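Local coordinates for pesticidal crystal protein Cry2Aa (Bacillus thuringiensis serovar kurstaki, PDB 1I5P), which binds midgut epithelial cells of dipteran and lepidopteran larvae and promotes their colloid-osmotic lysis, as an insecticidal delta-endotoxin, at residues M39-T44 with Y417-F422; G55-F60 with F253-I258; R375-S380 with S403-A408. One frame throughout, in Å; residues are numbered along the deposited sequence.

Contact 1. Residues M39-T44 with Y417-F422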
ATOM      1  N   MET A  39      -7.699   1.193  16.735  1.00 17.04           N
ATOM      2  CA  MET A  39      -7.828   0.520  18.025  1.00 19.05           C
ATOM      3  C   MET A  39      -9.003  -0.448  17.973  1.00 16.62           C
ATOM      4  O   MET A  39      -8.905  -1.568  18.462  1.00 14.35           O
ATOM      5  CB  MET A  39      -8.055   1.523  19.165  1.00 22.40           C
ATOM      6  CG  MET A  39      -6.780   2.092  19.775  1.00 30.93           C
ATOM      7  SD  MET A  39      -7.107   3.227  21.144  1.00 40.82           S
ATOM      8  CE  MET A  39      -6.980   2.112  22.566  1.00 38.97           C
ATOM      9  N   GLU A  40     -10.114  -0.018  17.384  1.00 12.64           N
ATOM     10  CA  GLU A  40     -11.277  -0.891  17.286  1.00 14.65           C
ATOM     11  C   GLU A  40     -10.980  -2.050  16.352  1.00 13.39           C
ATOM     12  O   GLU A  40     -11.396  -3.178  16.593  1.00 14.12           O
ATOM     13  CB  GLU A  40     -12.490  -0.114  16.783  1.00 17.68           C
ATOM     14  CG  GLU A  40     -13.253   0.548  17.901  1.00 22.40           C
ATOM     15  CD  GLU A  40     -13.725  -0.463  18.930  1.00 25.53           C
ATOM     16  OE1 GLU A  40     -14.723  -1.162  18.643  1.00 22.74           O
ATOM     17  OE2 GLU A  40     -13.103  -0.561  20.014  1.00 28.12           O
ATOM     18  N   TRP A  41     -10.263  -1.755  15.277  1.00 13.04           N
ATOM     19  CA  TRP A  41      -9.872  -2.773  14.313  1.00 13.48           C
ATOM     20  C   TRP A  41      -9.106  -3.861  15.069  1.00 14.16           C
ATOM     21  O   TRP A  41      -9.374  -5.056  14.922  1.00 13.99           O
ATOM     22  CB  TRP A  41      -8.976  -2.139  13.242  1.00 11.66           C
ATOM     23  CG  TRP A  41      -8.268  -3.109  12.335  1.00 12.62           C
ATOM     24  CD1 TRP A  41      -8.792  -3.757  11.252  1.00 11.80           C
ATOM     25  CD2 TRP A  41      -6.885  -3.490  12.399  1.00 11.93           C
ATOM     26  NE1 TRP A  41      -7.819  -4.510  10.632  1.00 13.16           N
ATOM     27  CE2 TRP A  41      -6.642  -4.364  11.316  1.00 12.48           C
ATOM     28  CE3 TRP A  41      -5.830  -3.174  13.263  1.00 10.83           C
ATOM     29  CZ2 TRP A  41      -5.384  -4.924  11.077  1.00 11.79           C
ATOM     30  CZ3 TRP A  41      -4.575  -3.730  13.025  1.00  8.62           C
ATOM     31  CH2 TRP A  41      -4.365  -4.596  11.937  1.00 11.07           C
ATOM     32  N   LYS A  42      -8.160  -3.438  15.898  1.00 13.39           N
ATOM     33  CA  LYS A  42      -7.355  -4.381  16.664  1.00 15.90           C
ATOM     34  C   LYS A  42      -8.207  -5.286  17.537  1.00 16.75           C
ATOM     35  O   LYS A  42      -8.014  -6.502  17.568  1.00 18.48           O
ATOM     36  CB  LYS A  42      -6.357  -3.633  17.547  1.00 12.78           C
ATOM     37  CG  LYS A  42      -5.435  -4.545  18.341  1.00 12.74           C
ATOM     38  CD  LYS A  42      -4.657  -5.459  17.410  1.00 11.48           C
ATOM     39  CE  LYS A  42      -3.439  -6.051  18.087  1.00  8.54           C
ATOM     40  NZ  LYS A  42      -2.687  -6.888  17.123  1.00 10.26           N
ATOM     41  N   ARG A  43      -9.157  -4.679  18.234  1.00 15.88           N
ATOM     42  CA  ARG A  43     -10.037  -5.396  19.144  1.00 15.92           C
ATOM     43  C   ARG A  43     -10.991  -6.398  18.511  1.00 15.70           C
ATOM     44  O   ARG A  43     -11.156  -7.505  19.015  1.00 16.76           O
ATOM     45  CB  ARG A  43     -10.856  -4.385  19.957  1.00 17.37           C
ATOM     46  CG  ARG A  43     -11.813  -5.008  20.970  1.00 19.25           C
ATOM     47  CD  ARG A  43     -12.626  -3.944  21.708  1.00 18.51           C
ATOM     48  NE  ARG A  43     -13.705  -3.362  20.906  1.00 18.74           N
ATOM     49  CZ  ARG A  43     -14.895  -3.930  20.716  1.00 19.77           C
ATOM     50  NH1 ARG A  43     -15.173  -5.105  21.267  1.00 18.24           N
ATOM     51  NH2 ARG A  43     -15.822  -3.312  19.994  1.00 18.42           N
ATOM     52  N   THR A  44     -11.612  -6.011  17.403  1.00 14.52           N
ATOM     53  CA  THR A  44     -12.611  -6.852  16.749  1.00 12.77           C
ATOM     54  C   THR A  44     -12.241  -7.516  15.431  1.00 14.72           C
ATOM     55  O   THR A  44     -12.889  -8.482  15.024  1.00 13.24           O
ATOM     56  CB  THR A  44     -13.878  -6.036  16.464  1.00 15.47           C
ATOM     57  OG1 THR A  44     -13.613  -5.142  15.375  1.00 12.89           O
ATOM     58  CG2 THR A  44     -14.282  -5.215  17.688  1.00 14.35           C
ATOM     59  N   TYR A 417      -9.991  -6.810   6.392  1.00 13.74           N
ATOM     60  CA  TYR A 417     -10.344  -5.400   6.351  1.00 12.44           C
ATOM     61  C   TYR A 417      -9.282  -4.586   7.082  1.00 12.22           C
ATOM     62  O   TYR A 417      -8.692  -5.063   8.050  1.00 10.83           O
ATOM     63  CB  TYR A 417     -11.697  -5.204   7.044  1.00 13.84           C
ATOM     64  CG  TYR A 417     -12.027  -3.770   7.378  1.00 14.38           C
ATOM     65  CD1 TYR A 417     -12.532  -2.911   6.407  1.00 16.20           C
ATOM     66  CD2 TYR A 417     -11.794  -3.256   8.661  1.00 17.98           C
ATOM     67  CE1 TYR A 417     -12.796  -1.578   6.691  1.00 18.49           C
ATOM     68  CE2 TYR A 417     -12.054  -1.919   8.957  1.00 18.76           C
ATOM     69  CZ  TYR A 417     -12.552  -1.088   7.965  1.00 20.23           C
ATOM     70  OH  TYR A 417     -12.773   0.244   8.233  1.00 22.27           O
ATOM     71  N   PHE A 418      -9.033  -3.371   6.609  1.00 10.90           N
ATOM     72  CA  PHE A 418      -8.068  -2.476   7.244  1.00 11.45           C
ATOM     73  C   PHE A 418      -8.647  -1.064   7.196  1.00 11.47           C
ATOM     74  O   PHE A 418      -9.159  -0.645   6.158  1.00 13.96           O
ATOM     75  CB  PHE A 418      -6.717  -2.510   6.515  1.00 11.16           C
ATOM     76  CG  PHE A 418      -6.149  -3.894   6.347  1.00 12.65           C
ATOM     77  CD1 PHE A 418      -6.465  -4.660   5.227  1.00 15.30           C
ATOM     78  CD2 PHE A 418      -5.310  -4.438   7.317  1.00 10.52           C
ATOM     79  CE1 PHE A 418      -5.950  -5.952   5.068  1.00 13.96           C
ATOM     80  CE2 PHE A 418      -4.789  -5.726   7.175  1.00 10.81           C
ATOM     81  CZ  PHE A 418      -5.110  -6.486   6.046  1.00 13.93           C
ATOM     82  N   PRO A 419      -8.569  -0.314   8.311  1.00 12.67           N
ATOM     83  CA  PRO A 419      -9.095   1.055   8.378  1.00 11.83           C
ATOM     84  C   PRO A 419      -8.606   1.906   7.222  1.00 12.22           C
ATOM     85  O   PRO A 419      -7.421   1.871   6.889  1.00 11.92           O
ATOM     86  CB  PRO A 419      -8.578   1.556   9.731  1.00 12.30           C
ATOM     87  CG  PRO A 419      -8.593   0.307  10.551  1.00 11.08           C
ATOM     88  CD  PRO A 419      -7.947  -0.684   9.595  1.00 11.92           C
ATOM     89  N   ASP A 420      -9.524   2.653   6.611  1.00 10.65           N
ATOM     90  CA  ASP A 420      -9.214   3.529   5.473  1.00 10.62           C
ATOM     91  C   ASP A 420      -8.748   2.798   4.215  1.00 11.54           C
ATOM     92  O   ASP A 420      -8.306   3.421   3.245  1.00 10.12           O
ATOM     93  CB  ASP A 420      -8.181   4.582   5.880  1.00 13.15           C
ATOM     94  CG  ASP A 420      -8.710   5.531   6.949  1.00 18.88           C
ATOM     95  OD1 ASP A 420      -9.757   6.178   6.714  1.00 18.32           O
ATOM     96  OD2 ASP A 420      -8.079   5.627   8.022  1.00 16.65           O
ATOM     97  N   TYR A 421      -8.839   1.473   4.227  1.00 11.05           N
ATOM     98  CA  TYR A 421      -8.469   0.694   3.052  1.00 12.29           C
ATOM     99  C   TYR A 421      -9.736   0.183   2.405  1.00 10.97           C
ATOM    100  O   TYR A 421     -10.662  -0.257   3.090  1.00 10.78           O
ATOM    101  CB  TYR A 421      -7.593  -0.511   3.416  1.00 11.16           C
ATOM    102  CG  TYR A 421      -6.126  -0.196   3.615  1.00 11.06           C
ATOM    103  CD1 TYR A 421      -5.684   0.450   4.769  1.00  8.68           C
ATOM    104  CD2 TYR A 421      -5.175  -0.583   2.669  1.00 11.30           C
ATOM    105  CE1 TYR A 421      -4.341   0.699   4.985  1.00  9.18           C
ATOM    106  CE2 TYR A 421      -3.818  -0.338   2.876  1.00 11.17           C
ATOM    107  CZ  TYR A 421      -3.409   0.301   4.036  1.00 10.26           C
ATOM    108  OH  TYR A 421      -2.071   0.546   4.249  1.00 14.07           O
ATOM    109  N   PHE A 422      -9.781   0.254   1.082  1.00 10.24           N
ATOM    110  CA  PHE A 422     -10.931  -0.239   0.342  1.00  9.48           C
ATOM    111  C   PHE A 422     -10.476  -1.414  -0.499  1.00 10.46           C
ATOM    112  O   PHE A 422      -9.304  -1.505  -0.878  1.00 11.17           O
ATOM    113  CB  PHE A 422     -11.498   0.838  -0.594  1.00  8.36           C
ATOM    114  CG  PHE A 422     -11.972   2.079   0.108  1.00 11.01           C
ATOM    115  CD1 PHE A 422     -11.092   3.119   0.381  1.00  8.62           C
ATOM    116  CD2 PHE A 422     -13.296   2.201   0.506  1.00  8.99           C
ATOM    117  CE1 PHE A 422     -11.526   4.272   1.031  1.00 10.10           C
ATOM    118  CE2 PHE A 422     -13.743   3.354   1.163  1.00 11.29           C
ATOM    119  CZ  PHE A 422     -12.850   4.388   1.425  1.00  9.47           C
TER
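Trp41 lays one face of its indole against the ring of Pro419, where helix 31-44 meets a loop of the beta-prism (middle) domain of this three-domain delta-endotoxin. The loop runs between strands 415-416 and 422-430 and makes a type II beta turn from Phe418 to Tyr421, with Pro419 at its second position and the Tyr421 N to Phe418 O bond (2.9 Å) closing it. Pro419 CD sits over the five-membered ring, 3.8 Å from its centroid, a CH-pi contact; Pro419 CG reaches back to Trp41 CB. The two side chains cross at about a right angle. Trp41 holds its CG anti to the backbone N (chi1 168°), which carries the indole off the helix and into the loop. At the edge of the same ring, Trp41 NE1 donates to the backbone carbonyl O of Tyr417 at 2.8 Å. The bond is bent, 143° at the hydrogen, and the donor stands tilted from the carbonyl plane. A face contact and an edge bond together would restrain the rotation of the indole, and the bond gives its buried N-H a partner. Two aromatic rings flank the indole: Tyr417 CD2 touches Trp41 CD1 at 4.0 Å, and the Phe418 ring lies oblique to it, planes at 41°. Phe418 also packs on Thr246 and Leu250 of helix 238-259, and Trp38 meets Trp41 edge-to-face. On the exposed side of helix 31-44, Arg43 grips Glu40 side-on, Arg43 NH2 to Glu40 OE1 at 2.8 Å and Arg43 NE to Glu40 OE2 at 3.0 Å, both oxygens met on their syn side.

Contact 2. Residues G55-F60 with F253-I258; sequences GTVSSF and FEYVSI
Apolar contact dominates here, and Tyr255 carries most of it by reaching from helix 238-259 across to helix 53-65. Tyr255 CE2 touches Val57 CG1 at 3.6 Å, and the two side chains cross at about a right angle. With CG1 anti to the backbone N (chi1 176°), Val57 presents this methyl to the tyrosine. Ser58 N lies at the edge of the same ring, 3.8 Å from Tyr255 CE2, and Ser58 CB is 3.9 Å from that carbon. Beside it, Ser58 CB and Glu254 CB approach to 4.2 Å, beta carbons meeting at the pair whose CA atoms are nearest.

No hydrogen bond joins the two segments. Polar groups are served nearby instead: Tyr255 OH, packed 3.5 Å from Val57 CB, makes weak bonds to Val54 O and to Gln179 NE2 of helix 170-193. Within helix 53-65, Ser59 OG returns to Gly55 O at 2.8 Å, an acceptor that also takes Ser59 N from the opposite face of its plane. The segment axes run nearly parallel, 13° apart and 10.0 Å at closest approach, the side-by-side helix packing of the delta-endotoxin N-terminal domain, an alpha-helical bundle.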
ATOM      1  N   GLY A  55      -0.628   1.855  12.327  1.00 13.28           N
ATOM      2  CA  GLY A  55      -1.597   2.454  11.432  1.00 14.75           C
ATOM      3  C   GLY A  55      -1.790   3.926  11.746  1.00 14.42           C
ATOM      4  O   GLY A  55      -1.901   4.751  10.842  1.00 12.28           O
ATOM      5  N   THR A  56      -1.824   4.254  13.033  1.00 13.61           N
ATOM      6  CA  THR A  56      -1.986   5.639  13.452  1.00 14.95           C
ATOM      7  C   THR A  56      -0.780   6.469  13.019  1.00 13.84           C
ATOM      8  O   THR A  56      -0.933   7.559  12.461  1.00 14.80           O
ATOM      9  CB  THR A  56      -2.128   5.755  14.985  1.00 13.52           C
ATOM     10  OG1 THR A  56      -3.229   4.952  15.429  1.00 17.50           O
ATOM     11  CG2 THR A  56      -2.387   7.203  15.384  1.00 14.72           C
ATOM     12  N   VAL A  57       0.417   5.953  13.273  1.00 11.65           N
ATOM     13  CA  VAL A  57       1.636   6.672  12.915  1.00 12.80           C
ATOM     14  C   VAL A  57       1.734   6.922  11.413  1.00 13.44           C
ATOM     15  O   VAL A  57       2.038   8.034  10.985  1.00 14.91           O
ATOM     16  CB  VAL A  57       2.901   5.912  13.374  1.00 13.97           C
ATOM     17  CG1 VAL A  57       4.152   6.646  12.899  1.00 11.49           C
ATOM     18  CG2 VAL A  57       2.914   5.792  14.892  1.00 11.80           C
ATOM     19  N   SER A  58       1.473   5.895  10.614  1.00 11.26           N
ATOM     20  CA  SER A  58       1.549   6.062   9.172  1.00 12.89           C
ATOM     21  C   SER A  58       0.515   7.089   8.711  1.00 11.07           C
ATOM     22  O   SER A  58       0.819   7.959   7.895  1.00  8.89           O
ATOM     23  CB  SER A  58       1.343   4.716   8.467  1.00 12.55           C
ATOM     24  OG  SER A  58       0.150   4.094   8.896  1.00 22.83           O
ATOM     25  N   SER A  59      -0.700   6.998   9.241  1.00 12.09           N
ATOM     26  CA  SER A  59      -1.757   7.937   8.880  1.00 11.77           C
ATOM     27  C   SER A  59      -1.304   9.350   9.248  1.00 11.72           C
ATOM     28  O   SER A  59      -1.491  10.304   8.489  1.00  8.43           O
ATOM     29  CB  SER A  59      -3.045   7.591   9.628  1.00 10.90           C
ATOM     30  OG  SER A  59      -3.516   6.313   9.245  1.00 13.28           O
ATOM     31  N   PHE A  60      -0.693   9.455  10.424  1.00 11.04           N
ATOM     32  CA  PHE A  60      -0.173  10.716  10.935  1.00 11.42           C
ATOM     33  C   PHE A  60       0.887  11.302   9.997  1.00 11.66           C
ATOM     34  O   PHE A  60       0.842  12.484   9.645  1.00 10.34           O
ATOM     35  CB  PHE A  60       0.424  10.479  12.326  1.00 11.25           C
ATOM     36  CG  PHE A  60       1.301  11.597  12.819  1.00 11.14           C
ATOM     37  CD1 PHE A  60       0.743  12.767  13.327  1.00  9.85           C
ATOM     38  CD2 PHE A  60       2.689  11.466  12.798  1.00 10.22           C
ATOM     39  CE1 PHE A  60       1.548  13.792  13.810  1.00 12.86           C
ATOM     40  CE2 PHE A  60       3.508  12.488  13.280  1.00 11.94           C
ATOM     41  CZ  PHE A  60       2.933  13.656  13.790  1.00 12.61           C
ATOM     42  N   PHE A 253       7.241  -0.869   5.534  1.00 11.75           N
ATOM     43  CA  PHE A 253       7.269  -0.171   4.258  1.00 12.38           C
ATOM     44  C   PHE A 253       6.350   1.006   4.010  1.00 13.42           C
ATOM     45  O   PHE A 253       6.584   1.782   3.077  1.00 15.27           O
ATOM     46  CB  PHE A 253       7.209  -1.203   3.134  1.00 10.91           C
ATOM     47  CG  PHE A 253       8.361  -2.156   3.182  1.00 12.28           C
ATOM     48  CD1 PHE A 253       8.206  -3.433   3.705  1.00 13.72           C
ATOM     49  CD2 PHE A 253       9.643  -1.718   2.847  1.00 12.08           C
ATOM     50  CE1 PHE A 253       9.311  -4.260   3.905  1.00 16.48           C
ATOM     51  CE2 PHE A 253      10.748  -2.531   3.042  1.00 12.54           C
ATOM     52  CZ  PHE A 253      10.585  -3.803   3.574  1.00 15.76           C
ATOM     53  N   GLU A 254       5.319   1.159   4.833  1.00 11.69           N
ATOM     54  CA  GLU A 254       4.450   2.320   4.693  1.00 13.07           C
ATOM     55  C   GLU A 254       5.352   3.496   5.037  1.00 11.75           C
ATOM     56  O   GLU A 254       5.252   4.573   4.456  1.00 11.80           O
ATOM     57  CB  GLU A 254       3.295   2.249   5.687  1.00 15.03           C
ATOM     58  CG  GLU A 254       2.027   1.692   5.089  1.00 21.86           C
ATOM     59  CD  GLU A 254       1.480   2.574   3.979  1.00 27.09           C
ATOM     60  OE1 GLU A 254       1.146   2.031   2.905  1.00 27.08           O
ATOM     61  OE2 GLU A 254       1.382   3.808   4.182  1.00 28.70           O
ATOM     62  N   TYR A 255       6.258   3.263   5.983  1.00 10.75           N
ATOM     63  CA  TYR A 255       7.197   4.291   6.417  1.00 10.55           C
ATOM     64  C   TYR A 255       8.281   4.512   5.379  1.00 10.77           C
ATOM     65  O   TYR A 255       8.610   5.647   5.050  1.00 13.19           O
ATOM     66  CB  TYR A 255       7.820   3.894   7.756  1.00  9.93           C
ATOM     67  CG  TYR A 255       6.782   3.630   8.820  1.00 13.42           C
ATOM     68  CD1 TYR A 255       6.694   2.389   9.453  1.00 12.92           C
ATOM     69  CD2 TYR A 255       5.867   4.618   9.177  1.00 14.84           C
ATOM     70  CE1 TYR A 255       5.709   2.144  10.419  1.00 17.17           C
ATOM     71  CE2 TYR A 255       4.886   4.385  10.137  1.00 16.52           C
ATOM     72  CZ  TYR A 255       4.810   3.154  10.753  1.00 16.58           C
ATOM     73  OH  TYR A 255       3.836   2.945  11.702  1.00 15.25           O
ATOM     74  N   VAL A 256       8.845   3.432   4.857  1.00 11.77           N
ATOM     75  CA  VAL A 256       9.883   3.578   3.852  1.00 12.37           C
ATOM     76  C   VAL A 256       9.348   4.411   2.690  1.00 13.29           C
ATOM     77  O   VAL A 256      10.062   5.253   2.147  1.00 15.55           O
ATOM     78  CB  VAL A 256      10.349   2.213   3.322  1.00 10.74           C
ATOM     79  CG1 VAL A 256      11.415   2.418   2.258  1.00 10.17           C
ATOM     80  CG2 VAL A 256      10.905   1.372   4.468  1.00 10.94           C
ATOM     81  N   SER A 257       8.088   4.180   2.330  1.00 12.62           N
ATOM     82  CA  SER A 257       7.443   4.906   1.233  1.00 14.03           C
ATOM     83  C   SER A 257       7.190   6.385   1.533  1.00 14.90           C
ATOM     84  O   SER A 257       7.091   7.201   0.612  1.00 12.60           O
ATOM     85  CB  SER A 257       6.116   4.249   0.875  1.00 13.50           C
ATOM     86  OG  SER A 257       6.325   2.998   0.238  1.00 18.82           O
ATOM     87  N   ILE A 258       7.069   6.738   2.810  1.00 13.35           N
ATOM     88  CA  ILE A 258       6.839   8.135   3.131  1.00 14.06           C
ATOM     89  C   ILE A 258       8.148   8.899   3.334  1.00 13.37           C
ATOM     90  O   ILE A 258       8.198  10.106   3.096  1.00 12.71           O
ATOM     91  CB  ILE A 258       5.935   8.302   4.381  1.00 12.28           C
ATOM     92  CG1 ILE A 258       5.347   9.715   4.406  1.00 15.22           C
ATOM     93  CG2 ILE A 258       6.733   8.039   5.652  1.00 13.30           C
ATOM     94  CD1 ILE A 258       4.385  10.010   3.266  1.00 11.99           C
TER

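Contact 3. Residues R375-S380 with S403-A408; sequences RSWLDS and SLRCGA
Arg405 sets its guanidinium across the outer end of the Trp377 indole, the two planes inclined by 52° and the side chains crossing at about a right angle. The approach is off-centre: Arg405 CZ stands 4.5 Å from the centroid of the six-membered ring of Trp377, 34° from its normal, in a cation-pi contact. Arg405 NE comes nearest, 3.7 Å from Trp377 CH2, while Arg405 NH2 lies 4.0 Å from Trp377 CZ2. Trp377 CZ2 in turn lies over one face of the guanidinium. Arg405 leaves its strand extended and bends at chi3 (-54°), turning the charged group to the ring.

Strands 373-377 and 405-407 belong to an antiparallel four-stranded sheet of the beta-prism domain but are not neighbours in it: strand 397-400 runs between them, so the side chains bridge a strand. The nearest CA atoms, Trp377 CA and Gly407 CA, are 9.0 Å apart. Gln399 of that middle strand accepts a hydrogen bond from Arg405 NH2 through its OE1, a bond that would restrain the guanidinium. Trp377 also packs on Ser397 and Gln399, and Arg375 CG lies 3.9 Å above the plane of its ring. Next to Arg405, Cys406 ties the edge strand by a disulfide to Cys362.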
ATOM      1  N   ARG A 375     -14.676  -5.190   2.993  1.00 12.85           N
ATOM      2  CA  ARG A 375     -14.401  -6.363   3.811  1.00 14.65           C
ATOM      3  C   ARG A 375     -14.682  -7.666   3.064  1.00 15.16           C
ATOM      4  O   ARG A 375     -15.664  -7.763   2.322  1.00 15.20           O
ATOM      5  CB  ARG A 375     -15.253  -6.280   5.082  1.00 15.57           C
ATOM      6  CG  ARG A 375     -14.948  -7.312   6.151  1.00 18.39           C
ATOM      7  CD  ARG A 375     -15.873  -7.111   7.347  1.00 18.89           C
ATOM      8  NE  ARG A 375     -15.627  -5.864   8.078  1.00 15.73           N
ATOM      9  CZ  ARG A 375     -14.804  -5.752   9.119  1.00 15.97           C
ATOM     10  NH1 ARG A 375     -14.138  -6.816   9.552  1.00 13.56           N
ATOM     11  NH2 ARG A 375     -14.672  -4.588   9.752  1.00 14.89           N
ATOM     12  N   SER A 376     -13.820  -8.665   3.257  1.00 12.96           N
ATOM     13  CA  SER A 376     -13.998  -9.962   2.601  1.00 13.60           C
ATOM     14  C   SER A 376     -13.802 -11.145   3.555  1.00 11.71           C
ATOM     15  O   SER A 376     -13.123 -11.026   4.573  1.00 13.82           O
ATOM     16  CB  SER A 376     -13.013 -10.102   1.443  1.00 10.38           C
ATOM     17  OG  SER A 376     -11.677 -10.146   1.925  1.00 15.91           O
ATOM     18  N   TRP A 377     -14.421 -12.272   3.213  1.00 12.55           N
ATOM     19  CA  TRP A 377     -14.311 -13.529   3.961  1.00 13.63           C
ATOM     20  C   TRP A 377     -13.834 -14.530   2.911  1.00 13.83           C
ATOM     21  O   TRP A 377     -14.539 -14.799   1.941  1.00 12.55           O
ATOM     22  CB  TRP A 377     -15.669 -13.962   4.515  1.00 15.98           C
ATOM     23  CG  TRP A 377     -16.166 -13.097   5.631  1.00 16.65           C
ATOM     24  CD1 TRP A 377     -16.036 -13.329   6.969  1.00 19.53           C
ATOM     25  CD2 TRP A 377     -16.862 -11.853   5.504  1.00 16.67           C
ATOM     26  NE1 TRP A 377     -16.611 -12.308   7.685  1.00 18.86           N
ATOM     27  CE2 TRP A 377     -17.122 -11.388   6.811  1.00 19.46           C
ATOM     28  CE3 TRP A 377     -17.286 -11.085   4.411  1.00 18.09           C
ATOM     29  CZ2 TRP A 377     -17.795 -10.185   7.056  1.00 19.59           C
ATOM     30  CZ3 TRP A 377     -17.955  -9.890   4.654  1.00 14.44           C
ATOM     31  CH2 TRP A 377     -18.201  -9.452   5.968  1.00 20.12           C
ATOM     32  N   LEU A 378     -12.642 -15.084   3.105  1.00 13.61           N
ATOM     33  CA  LEU A 378     -12.074 -16.002   2.130  1.00 14.42           C
ATOM     34  C   LEU A 378     -11.672 -17.367   2.674  1.00 14.21           C
ATOM     35  O   LEU A 378     -11.171 -18.217   1.931  1.00 13.33           O
ATOM     36  CB  LEU A 378     -10.850 -15.342   1.501  1.00 14.44           C
ATOM     37  CG  LEU A 378     -11.061 -13.904   1.015  1.00 16.15           C
ATOM     38  CD1 LEU A 378      -9.713 -13.225   0.795  1.00 14.33           C
ATOM     39  CD2 LEU A 378     -11.882 -13.922  -0.268  1.00 15.86           C
ATOM     40  N   ASP A 379     -11.890 -17.574   3.966  1.00 15.14           N
ATOM     41  CA  ASP A 379     -11.523 -18.828   4.616  1.00 16.85           C
ATOM     42  C   ASP A 379     -12.338 -20.027   4.149  1.00 18.57           C
ATOM     43  O   ASP A 379     -13.465 -19.886   3.665  1.00 18.00           O
ATOM     44  CB  ASP A 379     -11.673 -18.703   6.138  1.00 15.97           C
ATOM     45  CG  ASP A 379     -10.661 -17.747   6.758  1.00 16.39           C
ATOM     46  OD1 ASP A 379      -9.782 -17.234   6.031  1.00 16.26           O
ATOM     47  OD2 ASP A 379     -10.743 -17.520   7.981  1.00 16.75           O
ATOM     48  N   SER A 380     -11.742 -21.206   4.294  1.00 17.87           N
ATOM     49  CA  SER A 380     -12.392 -22.464   3.957  1.00 20.28           C
ATOM     50  C   SER A 380     -12.308 -23.284   5.237  1.00 21.33           C
ATOM     51  O   SER A 380     -11.570 -22.926   6.156  1.00 22.58           O
ATOM     52  CB  SER A 380     -11.639 -23.195   2.846  1.00 19.59           C
ATOM     53  OG  SER A 380     -10.408 -23.701   3.335  1.00 21.94           O
ATOM     54  N   SER A 403     -23.610  -2.093   4.677  1.00 37.18           N
ATOM     55  CA  SER A 403     -23.559  -3.478   5.126  1.00 35.80           C
ATOM     56  C   SER A 403     -24.039  -4.515   4.108  1.00 33.24           C
ATOM     57  O   SER A 403     -24.359  -5.642   4.473  1.00 33.80           O
ATOM     58  CB  SER A 403     -24.338  -3.614   6.428  1.00 37.77           C
ATOM     59  OG  SER A 403     -23.761  -2.781   7.419  1.00 40.14           O
ATOM     60  N   LEU A 404     -24.083  -4.133   2.835  1.00 31.04           N
ATOM     61  CA  LEU A 404     -24.508  -5.044   1.779  1.00 29.62           C
ATOM     62  C   LEU A 404     -23.456  -6.116   1.573  1.00 29.38           C
ATOM     63  O   LEU A 404     -22.296  -5.819   1.298  1.00 28.72           O
ATOM     64  CB  LEU A 404     -24.728  -4.285   0.470  1.00 29.85           C
ATOM     65  CG  LEU A 404     -26.049  -3.540   0.258  1.00 32.19           C
ATOM     66  CD1 LEU A 404     -26.855  -4.276  -0.797  1.00 32.51           C
ATOM     67  CD2 LEU A 404     -26.832  -3.427   1.564  1.00 30.29           C
ATOM     68  N   ARG A 405     -23.876  -7.366   1.702  1.00 29.05           N
ATOM     69  CA  ARG A 405     -22.965  -8.482   1.554  1.00 26.80           C
ATOM     70  C   ARG A 405     -23.414  -9.486   0.503  1.00 26.29           C
ATOM     71  O   ARG A 405     -24.593  -9.785   0.365  1.00 26.34           O
ATOM     72  CB  ARG A 405     -22.817  -9.202   2.894  1.00 26.96           C
ATOM     73  CG  ARG A 405     -21.887 -10.400   2.869  1.00 28.00           C
ATOM     74  CD  ARG A 405     -21.987 -11.104   4.207  1.00 30.77           C
ATOM     75  NE  ARG A 405     -21.734 -10.168   5.299  1.00 29.85           N
ATOM     76  CZ  ARG A 405     -21.991 -10.415   6.576  1.00 30.07           C
ATOM     77  NH1 ARG A 405     -22.519 -11.575   6.941  1.00 33.03           N
ATOM     78  NH2 ARG A 405     -21.703  -9.504   7.494  1.00 30.75           N
ATOM     79  N   CYS A 406     -22.455  -9.988  -0.256  1.00 25.48           N
ATOM     80  CA  CYS A 406     -22.747 -10.992  -1.242  1.00 26.12           C
ATOM     81  C   CYS A 406     -21.501 -11.869  -1.471  1.00 25.16           C
ATOM     82  O   CYS A 406     -20.413 -11.610  -0.932  1.00 27.71           O
ATOM     83  CB  CYS A 406     -23.279 -10.334  -2.523  1.00 26.12           C
ATOM     84  SG  CYS A 406     -22.149  -9.264  -3.482  1.00 29.76           S
ATOM     85  N   GLY A 407     -21.684 -12.954  -2.211  1.00 23.67           N
ATOM     86  CA  GLY A 407     -20.582 -13.862  -2.455  1.00 23.02           C
ATOM     87  C   GLY A 407     -21.090 -15.271  -2.681  1.00 21.25           C
ATOM     88  O   GLY A 407     -22.288 -15.481  -2.856  1.00 20.83           O
ATOM     89  N   ALA A 408     -20.186 -16.244  -2.672  1.00 20.13           N
ATOM     90  CA  ALA A 408     -20.575 -17.626  -2.901  1.00 20.18           C
ATOM     91  C   ALA A 408     -21.357 -18.208  -1.733  1.00 20.44           C
ATOM     92  O   ALA A 408     -22.434 -18.771  -1.922  1.00 20.15           O
ATOM     93  CB  ALA A 408     -19.343 -18.476  -3.186  1.00 18.13           C
TER

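How the contacts relate
Contacts 1 and 2 are buried, whereas contact 3 is only partly so, with Arg405 exposed. Contact 2 stays within the helical domain and contact 3 within the beta-prism domain; contact 1 joins a helix to a prism loop. Chemistry follows place: helix packing without a cross-segment hydrogen bond in contact 2, a bonded indole in contact 1, a cation-pi pair in contact 3. The loop of contact 1 borders both others, Tyr421 OH lying 3.8 Å from Glu254 OE1 and Tyr417 CD2 3.4 Å from Arg375 NH2. Contacts 2 and 3 do not touch, their nearest atoms being about 15 Å apart.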